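Local coordinates for YqgE/AlgH family protein (Corynebacterium diphtheriae NCTC 13129, PDB 2GS5) that is of unknown function but belongs to the UPF0301 (AlgH) family of conserved bacterial proteins, at residues A[18-23]-A[175-180]; A[58-61]-A[67-70]; A[101-106]-A[126-131]. All coordinates share one frame; numbering follows the deposited sequence.

Contact 1. Residues A[18-23]-A[175-180]; sequences GMVLVA and GDVMRR
The carbonyl oxygen of Val177 is gripped twice near the end of its helix: Arg180 N reaches Val177 O at 3.1 Å, and Gln181 NE2 supplies a second hydrogen bond. The side chain of the same residue meets strand 19-23 by buried, purely apolar contact. Val177 CG1 touches Val22 CG2 at 3.6 Å, the two valines running antiparallel past one another, and lies against Val20 CG2 at 4.3 Å. A torsion that sets this methyl opposite the backbone N (chi1 177°) places it over the strand. Val22 uses both branches, since its CG1 meets Met178 SE at 3.7 Å; the selenomethionine chain, bent at chi2 and chi3, passes slantwise across Val22 and sets its selenium against that methyl. Behind the interface, Arg179 NH1 donates to Asp176 OD1 at 2.8 Å in a salt bridge lying close to the guanidinium plane, and also bonds Thr190 O. The axes of strand 19-23 and helical residues 175-179 pass 9.5 Å apart, crossing at -105°, so this part of the chain's last helix packs steeply across a strand paired on its two edges with strands 36-42 and 155-159: a helix laid on one face of a mixed beta-sheet, in a chain of the AlgH family.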
# COMPACT_ATOMS: atom_id res chain seq x y z
N GLY A 18 -1.54 -7.74 -0.68
CA GLY A 18 -2.83 -7.13 -0.96
C GLY A 18 -3.57 -6.67 0.29
O GLY A 18 -4.59 -5.99 0.18
N MSE A 19 -3.08 -7.04 1.47
CA MSE A 19 -3.54 -6.47 2.73
C MSE A 19 -2.78 -5.21 3.01
O MSE A 19 -1.65 -5.06 2.57
CB MSE A 19 -3.30 -7.43 3.90
CG MSE A 19 -4.08 -8.72 3.79
SE MSE A 19 -6.02 -8.49 4.03
CE MSE A 19 -6.08 -8.04 5.91
N VAL A 20 -3.41 -4.30 3.75
CA VAL A 20 -2.73 -3.14 4.31
C VAL A 20 -2.57 -3.29 5.82
O VAL A 20 -3.40 -3.88 6.50
CB VAL A 20 -3.43 -1.81 4.01
CG1 VAL A 20 -3.21 -1.43 2.54
CG2 VAL A 20 -4.91 -1.86 4.32
N LEU A 21 -1.45 -2.77 6.31
CA LEU A 21 -1.14 -2.65 7.72
C LEU A 21 -1.46 -1.21 8.09
O LEU A 21 -0.81 -0.28 7.60
CB LEU A 21 0.33 -2.93 7.98
CG LEU A 21 0.84 -4.30 7.54
CD1 LEU A 21 2.37 -4.40 7.62
CD2 LEU A 21 0.17 -5.38 8.37
N VAL A 22 -2.47 -1.03 8.94
CA VAL A 22 -2.92 0.30 9.32
C VAL A 22 -2.28 0.66 10.65
O VAL A 22 -2.47 -0.04 11.63
CB VAL A 22 -4.45 0.35 9.46
CG1 VAL A 22 -4.90 1.76 9.79
CG2 VAL A 22 -5.12 -0.19 8.20
N ALA A 23 -1.50 1.74 10.67
CA ALA A 23 -0.79 2.15 11.89
C ALA A 23 -1.75 2.45 13.05
O ALA A 23 -2.77 3.12 12.87
CB ALA A 23 0.10 3.36 11.63
N GLY A 175 -7.13 7.85 7.41
CA GLY A 175 -8.50 8.09 7.83
C GLY A 175 -9.54 7.32 7.02
O GLY A 175 -10.47 6.74 7.59
N ASP A 176 -9.37 7.30 5.70
CA ASP A 176 -10.32 6.61 4.84
C ASP A 176 -10.31 5.11 5.10
O ASP A 176 -11.36 4.47 5.16
CB ASP A 176 -10.01 6.87 3.36
CG ASP A 176 -10.29 8.30 2.92
OD1 ASP A 176 -10.74 9.13 3.75
OD2 ASP A 176 -10.07 8.60 1.73
N VAL A 177 -9.13 4.53 5.30
CA VAL A 177 -9.05 3.09 5.57
C VAL A 177 -9.69 2.78 6.93
O VAL A 177 -10.41 1.80 7.06
CB VAL A 177 -7.61 2.54 5.51
CG1 VAL A 177 -7.59 1.07 5.88
CG2 VAL A 177 -7.03 2.76 4.11
N MSE A 178 -9.44 3.62 7.94
CA MSE A 178 -10.02 3.42 9.26
C MSE A 178 -11.55 3.43 9.21
O MSE A 178 -12.21 2.66 9.90
CB MSE A 178 -9.52 4.50 10.24
CG MSE A 178 -8.06 4.33 10.66
SE MSE A 178 -7.79 2.82 11.88
CE MSE A 178 -8.48 3.64 13.51
N ARG A 179 -12.11 4.29 8.37
CA ARG A 179 -13.57 4.37 8.22
C ARG A 179 -14.24 3.12 7.62
O ARG A 179 -15.45 2.92 7.80
CB ARG A 179 -13.96 5.59 7.40
CG ARG A 179 -14.04 6.84 8.23
CD ARG A 179 -14.44 8.02 7.36
NE ARG A 179 -13.31 8.58 6.62
CZ ARG A 179 -12.38 9.38 7.16
NH1 ARG A 179 -11.41 9.86 6.40
NH2 ARG A 179 -12.42 9.70 8.44
N ARG A 180 -13.47 2.28 6.91
CA ARG A 180 -13.99 1.02 6.35
C ARG A 180 -14.00 -0.14 7.33
O ARG A 180 -14.56 -1.19 7.03
CB ARG A 180 -13.12 0.55 5.18
CG ARG A 180 -13.07 1.44 3.98
CD ARG A 180 -12.68 0.62 2.75
NE ARG A 180 -11.37 -0.05 2.85
CZ ARG A 180 -10.21 0.48 2.45
NH1 ARG A 180 -10.17 1.71 1.94
NH2 ARG A 180 -9.09 -0.22 2.55

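Contact 2. Residues A[58-61]-A[67-70]; sequences VAVF and WVPC
Val68 presents one methyl, CG2, to Val60 and Phe61, and that methyl carries every close approach between residues 58-61 and 67-70. On its tight side it lies 3.8 Å from Val60 CG1 and 3.7 Å from Phe61 N, with Phe61 CA at 3.8 Å, so the branch sits over the peptide link between the two residues. The torsions place the touching methyls: Val60 extends CG1 from the position opposite its backbone N (chi1 173°), whereas Val68 makes its contact with the branch beside its own N. The two branched tips pass side by side, heading opposite ways. The contact is wholly apolar and small, with 128 Å² buried on the two sides together.

Outward, the packing soon thins. Phe61 CB is 4.2 Å from Val68 CG2, but the ring beyond it stays more distant, CD1 being 4.7 Å from Val68 CG2, and Phe61 as a whole is exposed. Val68 itself is only partly covered, while Val60 is buried, so burial falls from Val60 to Phe61 within one step of the chain.

The 3-10 turn that carries Val68 is closed by Cys70 N donating to Trp67 O at 2.9 Å, and Cys70 CB lies at the edge of the indole, in its plane. Trp67 turns the end of its side chain away from Val60 and Phe61 and bonds Leu118 O through NE1, resting on Pro122 and Ile125 of helix 122-125. Backbone bonds from Val58 to Leu77 and from Val60 to Gln75 tie the first segment to strand 76-79 and the residue before it, while Val60 packs on Leu134, and Trp67 and Cys70 on Met132, both in strand 129-141.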
# COMPACT_ATOMS: atom_id res chain seq x y z
N VAL A 58 8.45 14.93 -5.39
CA VAL A 58 9.22 14.58 -6.58
C VAL A 58 8.29 14.07 -7.68
O VAL A 58 7.61 13.07 -7.52
CB VAL A 58 10.28 13.49 -6.27
CG1 VAL A 58 11.06 13.13 -7.53
CG2 VAL A 58 11.22 13.97 -5.15
N ALA A 59 8.24 14.80 -8.80
CA ALA A 59 7.43 14.39 -9.94
C ALA A 59 8.00 13.14 -10.58
O ALA A 59 9.22 13.01 -10.74
CB ALA A 59 7.36 15.53 -10.97
N VAL A 60 7.12 12.22 -10.96
CA VAL A 60 7.52 11.02 -11.68
C VAL A 60 8.31 11.39 -12.95
O VAL A 60 9.26 10.70 -13.33
CB VAL A 60 6.30 10.13 -12.05
CG1 VAL A 60 6.70 8.97 -12.96
CG2 VAL A 60 5.61 9.62 -10.79
N PHE A 61 7.91 12.49 -13.59
CA PHE A 61 8.60 12.98 -14.80
C PHE A 61 10.12 13.12 -14.61
O PHE A 61 10.89 12.89 -15.55
CB PHE A 61 8.02 14.33 -15.24
CG PHE A 61 8.67 14.90 -16.46
CD1 PHE A 61 8.19 14.59 -17.72
CD2 PHE A 61 9.77 15.74 -16.35
CE1 PHE A 61 8.80 15.12 -18.86
CE2 PHE A 61 10.38 16.27 -17.48
CZ PHE A 61 9.89 15.96 -18.73
N TRP A 67 7.00 6.48 -17.79
CA TRP A 67 5.85 5.89 -17.09
C TRP A 67 4.72 6.87 -16.81
O TRP A 67 3.63 6.46 -16.44
CB TRP A 67 6.32 5.21 -15.79
CG TRP A 67 6.87 3.86 -16.08
CD1 TRP A 67 8.18 3.49 -16.14
CD2 TRP A 67 6.11 2.70 -16.43
NE1 TRP A 67 8.28 2.16 -16.49
CE2 TRP A 67 7.02 1.65 -16.67
CE3 TRP A 67 4.73 2.44 -16.53
CZ2 TRP A 67 6.60 0.37 -17.02
CZ3 TRP A 67 4.32 1.17 -16.87
CH2 TRP A 67 5.25 0.15 -17.11
N VAL A 68 4.97 8.16 -17.00
CA VAL A 68 3.98 9.18 -16.63
C VAL A 68 2.57 8.95 -17.19
O VAL A 68 1.60 9.09 -16.45
CB VAL A 68 4.48 10.61 -16.95
CG1 VAL A 68 3.38 11.63 -16.73
CG2 VAL A 68 5.67 10.93 -16.07
N PRO A 69 2.43 8.58 -18.48
CA PRO A 69 1.09 8.30 -19.02
C PRO A 69 0.26 7.23 -18.30
O PRO A 69 -0.96 7.25 -18.40
CB PRO A 69 1.39 7.85 -20.46
CG PRO A 69 2.68 8.49 -20.79
CD PRO A 69 3.47 8.48 -19.52
N CYS A 70 0.91 6.33 -17.57
CA CYS A 70 0.22 5.27 -16.83
C CYS A 70 -0.11 5.66 -15.40
O CYS A 70 -0.85 4.94 -14.72
CB CYS A 70 1.08 4.01 -16.76
SG CYS A 70 1.30 3.13 -18.30

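Contact 3. Residues A[101-106]-A[126-131]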
# COMPACT_ATOMS: atom_id res chain seq x y z
N ALA A 101 -2.18 -13.31 -13.91
CA ALA A 101 -1.50 -14.61 -14.04
C ALA A 101 -1.02 -14.88 -15.47
O ALA A 101 -0.12 -15.71 -15.68
CB ALA A 101 -2.42 -15.74 -13.57
N ARG A 102 -1.61 -14.19 -16.44
CA ARG A 102 -1.29 -14.37 -17.86
C ARG A 102 -0.55 -13.17 -18.45
O ARG A 102 -0.40 -13.06 -19.68
CB ARG A 102 -2.57 -14.64 -18.65
CG ARG A 102 -3.24 -15.94 -18.27
CD ARG A 102 -4.38 -16.25 -19.22
NE ARG A 102 -4.98 -17.56 -18.98
CZ ARG A 102 -4.61 -18.69 -19.58
NH1 ARG A 102 -3.61 -18.71 -20.45
NH2 ARG A 102 -5.25 -19.82 -19.28
N VAL A 103 -0.09 -12.26 -17.59
CA VAL A 103 0.71 -11.11 -18.03
C VAL A 103 2.01 -11.14 -17.24
O VAL A 103 2.02 -10.91 -16.04
CB VAL A 103 -0.04 -9.78 -17.76
CG1 VAL A 103 0.77 -8.60 -18.30
CG2 VAL A 103 -1.42 -9.82 -18.41
N ASP A 104 3.11 -11.44 -17.93
CA ASP A 104 4.40 -11.63 -17.28
C ASP A 104 4.85 -10.41 -16.49
O ASP A 104 5.44 -10.54 -15.42
CB ASP A 104 5.47 -12.01 -18.29
CG ASP A 104 5.32 -13.44 -18.80
OD1 ASP A 104 4.56 -14.23 -18.18
OD2 ASP A 104 5.97 -13.79 -19.80
N ASN A 105 4.56 -9.22 -17.00
CA ASN A 105 4.98 -7.98 -16.33
C ASN A 105 4.05 -7.46 -15.23
O ASN A 105 4.27 -6.38 -14.69
CB ASN A 105 5.25 -6.88 -17.36
CG ASN A 105 6.52 -7.12 -18.15
OD1 ASN A 105 6.54 -6.97 -19.36
ND2 ASN A 105 7.58 -7.49 -17.45
N LEU A 106 3.01 -8.24 -14.89
CA LEU A 106 2.17 -7.94 -13.75
C LEU A 106 2.21 -9.09 -12.75
O LEU A 106 2.20 -10.26 -13.14
CB LEU A 106 0.72 -7.70 -14.17
CG LEU A 106 0.48 -6.57 -15.17
CD1 LEU A 106 -1.00 -6.49 -15.53
CD2 LEU A 106 0.99 -5.23 -14.63
N LYS A 126 -0.19 0.25 -20.27
CA LYS A 126 -1.25 1.28 -20.23
C LYS A 126 -2.68 0.72 -20.36
O LYS A 126 -3.50 1.00 -19.50
CB LYS A 126 -0.97 2.39 -21.26
CG LYS A 126 -2.07 3.47 -21.36
CD LYS A 126 -1.91 4.57 -20.35
CE LYS A 126 -2.91 5.70 -20.57
NZ LYS A 126 -4.35 5.29 -20.43
N PRO A 127 -2.97 -0.06 -21.42
CA PRO A 127 -4.34 -0.61 -21.56
C PRO A 127 -4.74 -1.63 -20.50
O PRO A 127 -5.93 -1.93 -20.34
CB PRO A 127 -4.31 -1.29 -22.94
CG PRO A 127 -2.91 -1.52 -23.25
CD PRO A 127 -2.13 -0.44 -22.57
N LEU A 128 -3.75 -2.16 -19.77
CA LEU A 128 -3.98 -3.26 -18.83
C LEU A 128 -4.20 -2.79 -17.40
O LEU A 128 -4.52 -3.62 -16.53
CB LEU A 128 -2.80 -4.22 -18.84
CG LEU A 128 -2.37 -4.74 -20.21
CD1 LEU A 128 -1.20 -5.74 -20.10
CD2 LEU A 128 -3.54 -5.39 -20.97
N VAL A 129 -4.04 -1.49 -17.14
CA VAL A 129 -4.31 -0.93 -15.81
C VAL A 129 -5.27 0.25 -15.88
O VAL A 129 -5.28 0.99 -16.86
CB VAL A 129 -3.01 -0.49 -15.10
CG1 VAL A 129 -2.10 -1.72 -14.81
CG2 VAL A 129 -2.28 0.58 -15.91
N SER A 130 -6.10 0.40 -14.85
CA SER A 130 -6.99 1.55 -14.74
C SER A 130 -6.36 2.64 -13.90
O SER A 130 -6.81 3.79 -13.91
CB SER A 130 -8.34 1.16 -14.13
OG SER A 130 -8.18 0.56 -12.86
N GLY A 131 -5.31 2.28 -13.16
CA GLY A 131 -4.58 3.22 -12.33
C GLY A 131 -3.26 2.65 -11.91
O GLY A 131 -3.05 1.44 -12.00
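Val103 and Leu128 point at each other and meet tip to tip, with Val103 CG1 3.9 Å from Leu128 CD1. Each torsion serves this meeting: Val103 holds CG1 opposite its backbone N (chi1 -177°), and Leu128 stretches out at chi2 (-178°), which carries CD1 to the far end of the side chain. Leu106 comes in differently. Its CD1 approaches the root of the leucine, lying 4.4 Å from Leu128 CB, and is also 3.9 Å from Val103 CG1, so the two residues of segment 101-106 meet Leu128 at different heights along its side chain. Their pairing follows from the type I beta turn running from Val103 to Leu106, in which Leu106 N bonds Val103 O at 3.1 Å. The turn leads into strand 106-110, the hairpin partner of strand 113-116, while Leu128 lies on the short link between helix 122-125 and strand 129-141. Of the three side chains, Leu106 is the buried one, resting also on Val114, Val116 and Ile125; Val103 and Leu128 are partly exposed. Together the two segments bury 126 Å², and the side-chain contacts between them are apolar. Leu128 packs in addition on Val98, and its backbone bonds Ala95, just past strand 87-94.

How the contacts relate
From the N terminus, strand 19-23 opens the loop that contact 1 closes only at helix 173-179, so contacts 2 and 3 are both nested inside it. Contact 2 closes a short excursion, residues 58-61 to 67-70, before contact 3 opens; contact 3 then joins residues 101-106 to 126-131, closing a loop that holds the hairpin 106-110/113-116 and helix 122-125. Contacts 2 and 3 are thus in series, yet they meet in space: Pro69 O lies 3.3 Å from Lys126 CE, and Cys70 SG 3.7 Å from Lys126 CA. Contact 1 lies on the other side of the chain's centre, its centre about 25 Å from that of contact 3, although both reach the same sheet.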